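Local coordinates for Dhd127_a (Synthetic construct, PDB 6DLM), which is a computationally designed helical hairpin that pairs with a second designed chain, Dhd127_b, to form a coiled-coil heterodimer, at residues 21-25 / 52-56. Residues are numbered along the deposited sequence; the frame is centred on the assembly and turned at random.
Sequences LLERL and LHREL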
loop_
_atom_site.group_PDB
_atom_site.type_symbol
_atom_site.label_atom_id
_atom_site.label_comp_id
_atom_site.label_asym_id
_atom_site.label_seq_id
_atom_site.Cartn_x
_atom_site.Cartn_y
_atom_site.Cartn_z
ATOM N N LEU A 21 -4.929 -4.285 -1.821
ATOM C CA LEU A 21 -4.422 -4.916 -0.609
ATOM C C LEU A 21 -4.332 -3.928 0.544
ATOM O O LEU A 21 -4.686 -4.232 1.664
ATOM C CB LEU A 21 -3.020 -5.453 -0.849
ATOM C CG LEU A 21 -2.840 -6.831 -1.447
ATOM C CD1 LEU A 21 -1.442 -7.310 -1.095
ATOM C CD2 LEU A 21 -3.875 -7.797 -0.901
ATOM N N LEU A 22 -3.838 -2.738 0.246
ATOM C CA LEU A 22 -3.717 -1.690 1.254
ATOM C C LEU A 22 -5.111 -1.333 1.762
ATOM O O LEU A 22 -5.316 -1.225 2.959
ATOM C CB LEU A 22 -3.071 -0.429 0.702
ATOM C CG LEU A 22 -1.593 -0.541 0.355
ATOM C CD1 LEU A 22 -1.190 0.575 -0.585
ATOM C CD2 LEU A 22 -0.755 -0.501 1.619
ATOM N N GLU A 23 -6.062 -1.177 0.853
ATOM C CA GLU A 23 -7.431 -0.873 1.262
ATOM C C GLU A 23 -7.984 -2.010 2.141
ATOM O O GLU A 23 -8.673 -1.738 3.111
ATOM C CB GLU A 23 -8.330 -0.607 0.049
ATOM C CG GLU A 23 -7.910 0.613 -0.750
ATOM C CD GLU A 23 -8.656 0.766 -2.071
ATOM O OE1 GLU A 23 -9.010 1.900 -2.415
ATOM O OE2 GLU A 23 -8.879 -0.240 -2.764
ATOM N N ARG A 24 -7.664 -3.249 1.798
ATOM C CA ARG A 24 -8.081 -4.384 2.602
ATOM C C ARG A 24 -7.459 -4.337 4.002
ATOM O O ARG A 24 -8.143 -4.548 4.985
ATOM C CB ARG A 24 -7.683 -5.683 1.915
ATOM C CG ARG A 24 -8.036 -6.928 2.690
ATOM C CD ARG A 24 -7.731 -8.161 1.857
ATOM N NE ARG A 24 -7.363 -9.296 2.679
ATOM C CZ ARG A 24 -6.645 -10.320 2.243
ATOM N NH1 ARG A 24 -6.222 -10.346 0.989
ATOM N NH2 ARG A 24 -6.357 -11.317 3.056
ATOM N N LEU A 25 -6.165 -4.035 4.091
ATOM C CA LEU A 25 -5.512 -3.933 5.380
ATOM C C LEU A 25 -6.130 -2.831 6.245
ATOM O O LEU A 25 -6.363 -3.049 7.427
ATOM C CB LEU A 25 -4.026 -3.651 5.177
ATOM C CG LEU A 25 -3.230 -3.269 6.424
ATOM C CD1 LEU A 25 -3.316 -4.359 7.471
ATOM C CD2 LEU A 25 -1.782 -2.989 6.067
ATOM N N LEU A 52 -0.863 -9.986 6.031
ATOM C CA LEU A 52 -1.154 -8.924 5.080
ATOM C C LEU A 52 0.026 -7.943 4.970
ATOM O O LEU A 52 0.409 -7.554 3.877
ATOM C CB LEU A 52 -2.408 -8.195 5.531
ATOM C CG LEU A 52 -3.297 -7.491 4.518
ATOM C CD1 LEU A 52 -3.350 -8.182 3.167
ATOM C CD2 LEU A 52 -4.693 -7.404 5.115
ATOM N N HIS A 53 0.621 -7.557 6.093
ATOM C CA HIS A 53 1.788 -6.699 6.037
ATOM C C HIS A 53 2.918 -7.368 5.246
ATOM O O HIS A 53 3.518 -6.731 4.403
ATOM C CB HIS A 53 2.291 -6.440 7.447
ATOM C CG HIS A 53 1.646 -5.274 8.112
ATOM N ND1 HIS A 53 2.177 -4.005 8.064
ATOM C CD2 HIS A 53 0.514 -5.183 8.848
ATOM C CE1 HIS A 53 1.394 -3.181 8.735
ATOM N NE2 HIS A 53 0.381 -3.873 9.223
ATOM N N ARG A 54 3.129 -8.656 5.474
ATOM C CA ARG A 54 4.186 -9.399 4.800
ATOM C C ARG A 54 3.957 -9.397 3.302
ATOM O O ARG A 54 4.844 -9.101 2.528
ATOM C CB ARG A 54 4.179 -10.850 5.286
ATOM C CG ARG A 54 5.491 -11.593 5.078
ATOM C CD ARG A 54 5.375 -13.113 5.228
ATOM N NE ARG A 54 4.449 -13.544 6.275
ATOM C CZ ARG A 54 4.554 -13.208 7.554
ATOM N NH1 ARG A 54 3.663 -13.649 8.428
ATOM N NH2 ARG A 54 5.536 -12.417 7.957
ATOM N N GLU A 55 2.718 -9.638 2.905
ATOM C CA GLU A 55 2.366 -9.630 1.497
ATOM C C GLU A 55 2.530 -8.235 0.879
ATOM O O GLU A 55 2.930 -8.106 -0.265
ATOM C CB GLU A 55 0.962 -10.188 1.295
ATOM C CG GLU A 55 0.853 -11.632 1.759
ATOM C CD GLU A 55 1.824 -12.553 1.030
ATOM O OE1 GLU A 55 1.795 -12.563 -0.209
ATOM O OE2 GLU A 55 2.607 -13.264 1.690
ATOM N N LEU A 56 2.151 -7.203 1.625
ATOM C CA LEU A 56 2.287 -5.837 1.137
ATOM C C LEU A 56 3.759 -5.438 0.934
ATOM O O LEU A 56 4.111 -4.833 -0.059
ATOM C CB LEU A 56 1.597 -4.876 2.094
ATOM C CG LEU A 56 0.095 -4.795 1.847
ATOM C CD1 LEU A 56 -0.647 -4.306 3.071
ATOM C CD2 LEU A 56 -0.164 -3.903 0.648
#
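Leu-56 reaches across to three leucines of the 21-25 helix, and its two methyls divide the work. CD2 lies 3.6 Å from Leu-21 CB and equally close to the CD2 methyl of Leu-22, while CD1 meets Leu-25 CD2 at 3.5 Å, a spacing tighter than ordinary van der Waals contact. The side chains of Leu-21 and Leu-56 lie alongside one another, pointing opposite ways, with Leu-21 CD1 4.0 Å from Leu-56 CD2. Replacing Leu-56 by an alanine removes both methyls and is likely to leave Leu-21, Leu-22 and Leu-25 without their shared apolar partner.

One turn earlier, Leu-52 sends its two methyls to different partners. Its CD2 packs against the backbone of Leu-25, 3.6 Å from Leu-25 CA, whereas its CD1 sits over the centre of one face of the Arg-24 guanidinium, 4.0 Å from Arg-24 CZ. The polar end of Arg-24 is taken up by a salt bridge from NE to Glu-28 OE2, one turn on. Leu-25 holds CG anti to its own nitrogen (chi1 170°), which turns the branch toward the second helix; the second torsion then sets CD2 over a face of the His-53 imidazole. The methyl stands 4.1 Å from the His-53 ring centroid and 19° off the normal, a CH-pi contact displaced toward the rim near NE2.

The local axes approach to 10.3 Å and run antiparallel at 159°, which fits the close side-by-side packing of helices 3-37 and 44-73 in one hairpin. The partner chain packs against the same leucines: Leu-22 meets Ile-22, and Leu-56 meets Leu-26, both of the Dhd127_b chain, so these side chains serve the hairpin core and the heterodimer interface.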